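Long-range contacts in F5/8 type C domain protein (Clostridium perfringens, PDB 7JRM), which probably recognises mucin glycans through a carbohydrate-binding module, as part of the O-glycopeptidase ZmpB: residues N312-T317 with M325-T330; I320-M325 with L342-N347. One frame throughout, in Å; residues are numbered along the deposited sequence.

Interaction 1 (N312-T317 with M325-T330); sequences NQLNKT and MYSLTT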
loop_
_atom_site.group_PDB
_atom_site.type_symbol
_atom_site.label_atom_id
_atom_site.label_comp_id
_atom_site.label_asym_id
_atom_site.label_seq_id
_atom_site.Cartn_x
_atom_site.Cartn_y
_atom_site.Cartn_z
ATOM N N ASN A 312 6.114 -33.313 29.003
ATOM C CA ASN A 312 5.652 -32.888 30.320
ATOM C C ASN A 312 4.834 -31.606 30.232
ATOM O O ASN A 312 3.860 -31.430 30.973
ATOM C CB ASN A 312 6.843 -32.696 31.259
ATOM C CG ASN A 312 7.181 -33.952 32.036
ATOM O OD1 ASN A 312 6.330 -34.522 32.720
ATOM N ND2 ASN A 312 8.432 -34.390 31.939
ATOM N N GLN A 313 5.212 -30.700 29.328
ATOM C CA GLN A 313 4.497 -29.435 29.203
ATOM C C GLN A 313 3.149 -29.609 28.515
ATOM O O GLN A 313 2.192 -28.900 28.842
ATOM C CB GLN A 313 5.353 -28.425 28.438
ATOM C CG GLN A 313 4.826 -26.999 28.478
ATOM C CD GLN A 313 5.463 -26.173 29.576
ATOM O OE1 GLN A 313 6.645 -26.331 29.883
ATOM N NE2 GLN A 313 4.682 -25.279 30.173
ATOM N N LEU A 314 3.052 -30.542 27.568
ATOM C CA LEU A 314 1.843 -30.721 26.778
ATOM C C LEU A 314 0.965 -31.868 27.259
ATOM O O LEU A 314 -0.155 -32.013 26.758
ATOM C CB LEU A 314 2.203 -30.949 25.306
ATOM C CG LEU A 314 2.760 -29.737 24.557
ATOM C CD1 LEU A 314 3.210 -30.128 23.160
ATOM C CD2 LEU A 314 1.725 -28.625 24.503
ATOM N N ASN A 315 1.442 -32.678 28.206
ATOM C CA ASN A 315 0.700 -33.832 28.706
ATOM C C ASN A 315 0.322 -34.771 27.567
ATOM O O ASN A 315 -0.834 -34.794 27.128
ATOM C CB ASN A 315 -0.546 -33.379 29.475
ATOM C CG ASN A 315 -1.327 -34.539 30.075
ATOM O OD1 ASN A 315 -0.927 -35.697 29.961
ATOM N ND2 ASN A 315 -2.447 -34.229 30.718
ATOM N N LYS A 316 1.287 -35.553 27.094
ATOM C CA LYS A 316 1.048 -36.547 26.056
ATOM C C LYS A 316 2.267 -37.451 25.973
ATOM O O LYS A 316 3.336 -37.134 26.505
ATOM C CB LYS A 316 0.764 -35.903 24.697
ATOM C CG LYS A 316 1.701 -34.763 24.339
ATOM C CD LYS A 316 1.596 -34.416 22.865
ATOM C CE LYS A 316 1.925 -35.616 21.992
ATOM N NZ LYS A 316 1.196 -35.577 20.694
ATOM N N THR A 317 2.091 -38.585 25.301
ATOM C CA THR A 317 3.164 -39.537 25.068
ATOM C C THR A 317 3.335 -39.758 23.572
ATOM O O THR A 317 2.467 -39.412 22.766
ATOM C CB THR A 317 2.888 -40.878 25.765
ATOM O OG1 THR A 317 1.819 -41.556 25.093
ATOM C CG2 THR A 317 2.503 -40.654 27.216
ATOM N N MET A 325 4.045 -28.467 18.396
ATOM C CA MET A 325 5.069 -27.432 18.498
ATOM C C MET A 325 4.467 -26.038 18.380
ATOM O O MET A 325 4.885 -25.112 19.083
ATOM C CB MET A 325 6.142 -27.647 17.430
ATOM C CG MET A 325 6.928 -28.937 17.590
ATOM S SD MET A 325 7.885 -28.987 19.119
ATOM C CE MET A 325 8.891 -27.520 18.943
ATOM N N TYR A 326 3.478 -25.870 17.497
ATOM C CA TYR A 326 2.832 -24.572 17.334
ATOM C C TYR A 326 2.081 -24.134 18.584
ATOM O O TYR A 326 1.785 -22.943 18.729
ATOM C CB TYR A 326 1.868 -24.605 16.146
ATOM C CG TYR A 326 2.531 -24.449 14.794
ATOM C CD1 TYR A 326 3.914 -24.392 14.676
ATOM C CD2 TYR A 326 1.770 -24.357 13.634
ATOM C CE1 TYR A 326 4.521 -24.249 13.442
ATOM C CE2 TYR A 326 2.368 -24.214 12.395
ATOM C CZ TYR A 326 3.745 -24.160 12.305
ATOM O OH TYR A 326 4.348 -24.019 11.076
ATOM N N SER A 327 1.771 -25.063 19.486
ATOM C CA SER A 327 0.977 -24.761 20.668
ATOM C C SER A 327 1.811 -24.327 21.869
ATOM O O SER A 327 1.235 -23.904 22.876
ATOM C CB SER A 327 0.124 -25.974 21.050
ATOM O OG SER A 327 0.784 -26.779 22.009
ATOM N N LEU A 328 3.140 -24.417 21.795
ATOM C CA LEU A 328 3.983 -23.972 22.900
ATOM C C LEU A 328 4.034 -22.452 22.950
ATOM O O LEU A 328 4.526 -21.804 22.020
ATOM C CB LEU A 328 5.399 -24.532 22.783
ATOM C CG LEU A 328 5.720 -25.995 23.117
ATOM C CD1 LEU A 328 5.005 -26.446 24.386
ATOM C CD2 LEU A 328 5.444 -26.939 21.960
ATOM N N THR A 329 3.523 -21.883 24.040
ATOM C CA THR A 329 3.770 -20.488 24.372
ATOM C C THR A 329 4.779 -20.334 25.497
ATOM O O THR A 329 5.452 -19.301 25.576
ATOM C CB THR A 329 2.465 -19.786 24.768
ATOM O OG1 THR A 329 1.935 -20.386 25.957
ATOM C CG2 THR A 329 1.442 -19.889 23.647
ATOM N N THR A 330 4.889 -21.337 26.365
ATOM C CA THR A 330 5.900 -21.386 27.409
ATOM C C THR A 330 6.420 -22.813 27.504
ATOM O O THR A 330 5.690 -23.771 27.236
ATOM C CB THR A 330 5.346 -20.928 28.767
ATOM O OG1 THR A 330 6.356 -21.070 29.773
ATOM C CG2 THR A 330 4.124 -21.752 29.156
#

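Interaction 2 (I320-M325 with L342-N347); sequences ITLGDM and LENAKN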
loop_
_atom_site.group_PDB
_atom_site.type_symbol
_atom_site.label_atom_id
_atom_site.label_comp_id
_atom_site.label_asym_id
_atom_site.label_seq_id
_atom_site.Cartn_x
_atom_site.Cartn_y
_atom_site.Cartn_z
ATOM N N ILE A 320 5.919 -35.974 19.009
ATOM C CA ILE A 320 5.528 -34.573 19.113
ATOM C C ILE A 320 5.356 -34.035 17.700
ATOM O O ILE A 320 6.273 -34.126 16.874
ATOM C CB ILE A 320 6.566 -33.755 19.897
ATOM C CG1 ILE A 320 6.615 -34.211 21.357
ATOM C CG2 ILE A 320 6.247 -32.268 19.813
ATOM C CD1 ILE A 320 5.315 -34.012 22.105
ATOM N N THR A 321 4.182 -33.481 17.417
ATOM C CA THR A 321 3.828 -33.020 16.084
ATOM C C THR A 321 4.119 -31.529 15.929
ATOM O O THR A 321 4.396 -30.817 16.896
ATOM C CB THR A 321 2.349 -33.305 15.800
ATOM O OG1 THR A 321 1.535 -32.356 16.497
ATOM C CG2 THR A 321 1.982 -34.712 16.256
ATOM N N LEU A 322 4.060 -31.064 14.678
ATOM C CA LEU A 322 4.178 -29.631 14.421
ATOM C C LEU A 322 3.024 -28.871 15.059
ATOM O O LEU A 322 3.214 -27.773 15.593
ATOM C CB LEU A 322 4.228 -29.367 12.916
ATOM C CG LEU A 322 4.491 -27.930 12.462
ATOM C CD1 LEU A 322 5.915 -27.519 12.794
ATOM C CD2 LEU A 322 4.220 -27.782 10.973
ATOM N N GLY A 323 1.817 -29.442 15.009
ATOM C CA GLY A 323 0.702 -28.852 15.731
ATOM C C GLY A 323 0.966 -28.769 17.221
ATOM O O GLY A 323 0.586 -27.796 17.876
ATOM N N ASP A 324 1.623 -29.791 17.776
ATOM C CA ASP A 324 2.083 -29.708 19.158
ATOM C C ASP A 324 3.091 -28.578 19.326
ATOM O O ASP A 324 3.007 -27.799 20.281
ATOM C CB ASP A 324 2.702 -31.037 19.594
ATOM C CG ASP A 324 1.662 -32.103 19.868
ATOM O OD1 ASP A 324 0.588 -31.765 20.408
ATOM O OD2 ASP A 324 1.923 -33.281 19.549
ATOM N N MET A 325 4.045 -28.467 18.396
ATOM C CA MET A 325 5.069 -27.432 18.498
ATOM C C MET A 325 4.467 -26.038 18.380
ATOM O O MET A 325 4.885 -25.112 19.083
ATOM C CB MET A 325 6.142 -27.647 17.430
ATOM C CG MET A 325 6.928 -28.937 17.590
ATOM S SD MET A 325 7.885 -28.987 19.119
ATOM C CE MET A 325 8.891 -27.520 18.943
ATOM N N LEU A 342 13.223 -27.386 18.405
ATOM C CA LEU A 342 12.544 -26.217 18.952
ATOM C C LEU A 342 12.394 -25.090 17.941
ATOM O O LEU A 342 11.696 -24.111 18.231
ATOM C CB LEU A 342 13.292 -25.707 20.185
ATOM C CG LEU A 342 12.807 -26.258 21.527
ATOM C CD1 LEU A 342 13.520 -25.573 22.682
ATOM C CD2 LEU A 342 11.300 -26.101 21.649
ATOM N N GLU A 343 13.024 -25.197 16.769
ATOM C CA GLU A 343 12.833 -24.205 15.719
ATOM C C GLU A 343 11.441 -24.265 15.103
ATOM O O GLU A 343 11.107 -23.400 14.287
ATOM C CB GLU A 343 13.891 -24.382 14.628
ATOM C CG GLU A 343 13.772 -25.678 13.836
ATOM C CD GLU A 343 14.403 -26.861 14.546
ATOM O OE1 GLU A 343 15.089 -26.647 15.567
ATOM O OE2 GLU A 343 14.218 -28.004 14.080
ATOM N N ASN A 344 10.630 -25.258 15.471
ATOM C CA ASN A 344 9.272 -25.380 14.960
ATOM C C ASN A 344 8.239 -24.685 15.837
ATOM O O ASN A 344 7.120 -24.439 15.374
ATOM C CB ASN A 344 8.895 -26.858 14.813
ATOM C CG ASN A 344 9.665 -27.550 13.704
ATOM O OD1 ASN A 344 9.413 -27.319 12.522
ATOM N ND2 ASN A 344 10.608 -28.404 14.083
ATOM N N ALA A 345 8.584 -24.367 17.086
ATOM C CA ALA A 345 7.666 -23.692 18.006
ATOM C C ALA A 345 7.725 -22.191 17.740
ATOM O O ALA A 345 8.342 -21.414 18.474
ATOM C CB ALA A 345 8.014 -24.022 19.451
ATOM N N LYS A 346 7.050 -21.779 16.664
ATOM C CA LYS A 346 7.086 -20.381 16.247
ATOM C C LYS A 346 6.372 -19.457 17.225
ATOM O O LYS A 346 6.639 -18.250 17.222
ATOM C CB LYS A 346 6.474 -20.234 14.853
ATOM C CG LYS A 346 4.966 -20.426 14.809
ATOM C CD LYS A 346 4.448 -20.412 13.379
ATOM C CE LYS A 346 2.936 -20.257 13.340
ATOM N NZ LYS A 346 2.364 -20.695 12.036
ATOM N N ASN A 347 5.476 -19.986 18.057
ATOM C CA ASN A 347 4.727 -19.184 19.013
ATOM C C ASN A 347 5.342 -19.200 20.406
ATOM O O ASN A 347 4.712 -18.722 21.356
ATOM C CB ASN A 347 3.275 -19.663 19.081
ATOM C CG ASN A 347 2.524 -19.430 17.786
ATOM O OD1 ASN A 347 2.420 -18.299 17.309
ATOM N ND2 ASN A 347 1.995 -20.502 17.206
HETATM O O HOH W 1 5.036 -22.448 19.589
#

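Interaction 1 (N312-T317 with M325-T330)
Leu-314 and Leu-328 form the tight, apolar part of this contact, their side chains crossing at about a right angle. Leu-328 CD1 lies 3.9 Å from Leu-314 CD2 and nearly as close to Leu-314 CG, while Leu-314 CD1 and Leu-328 CD2 meet at 4.1 Å. Both branches of each leucine are therefore engaged. The first torsion of Leu-328, -76°, sets CG beside its backbone N and helps bring the methyls to Leu-314, whereas the CB of Leu-314 already heads toward the other segment. In the fold, the last turn of helix 304-314 covers the chain that leaves helix 322-326 for strand 330-332. The parallel strands 330-332, 350-352 and 372-384 at one end of a mixed sheet, with L-x-x-L-x-L spacing, are consistent with a leucine-rich repeat. Asn-315, the first residue beyond helix 304-314, has a positive phi of 56°. Around buried Leu-328 the margins turn polar and face solvent, and their short approaches make no hydrogen bond across the contact. Exposed Ser-327 brings OG within 3.2 Å of Leu-314 CD2, but bonds to Asp-324 O. Partly exposed Gln-313, bent at chi2 (95°), turns its amide face to Thr-330 O, which stands above CD at 3.4 Å; its OE1 accepts from Thr-332 N, fixing the amide. Thr-330 CG2 lies 3.7 Å from Gln-313 NE2, the two side chains crossing at about a right angle.

Interaction 2 (I320-M325 with L342-N347)
Met-325 reaches across to Ala-345 and Leu-342 with a side chain coiled on itself, all three of its torsions lying near -60°. That folding brings CE to 3.6 Å from Ala-345 CB and to 3.9 Å from Leu-342 CD2, so one terminal methyl serves two apolar partners. Nearer the backbone, the side chains of Met-325 and Asn-344 cross obliquely, with their CB atoms 3.9 Å apart. Leu-322 approaches Asn-344 differently, at about a right angle: with CG anti to the backbone N (chi1 -174°), its CD1 meets Asn-344 OD1 at 3.5 Å and also rests against CB. This is packing, since a methyl carbon offers OD1 no conventional donor; the amide's ND2 is hydrogen-bonded to Gly-341 O. The backbones come close as well. Ala-345, the centre of an inverse gamma turn following the 3-10 segment 342-344, sets its CA 3.3 Å from Met-325 O in a CA-H...O contact. A water donates to that same oxygen at 2.7 Å and accepts from Asn-347 N at 2.9 Å. At the start of helix 322-326, Thr-321 and Asp-324 form a capping box, in which Thr-321 OG1 accepts from Asp-324 N at 2.9 Å and Asp-324 OD2 accepts from Thr-321 N. With no direct hydrogen bond between the segments, the helix and the loop linking strands 330-332 and 350-352 are joined mainly by van der Waals packing and a CA-H...O contact, to which the water adds a hydrogen-bonded bridge.

How the interactions relate
Both interactions use helix 322-326 and share Met-325, and their centres are about 8 Å apart. Interaction 1 is a surface contact that joins this helix's exit to helix 304-314; interaction 2 is buried and sets the helix against the loop before strand 350-352. Their chemistry follows their place: the buried contact rests on the Met-325 methyl among buried Leu-342 and Ala-345, while the surface contact has one buried leucine, Leu-328, flanked by polar side chains bonded elsewhere. Polar bonds run from one contact to the other. Lys-316 NZ makes a salt bridge to Asp-324 OD2 at 2.7 Å, and Asn-347 ND2 lies 2.9 Å from Tyr-326 O, a probable hydrogen bond.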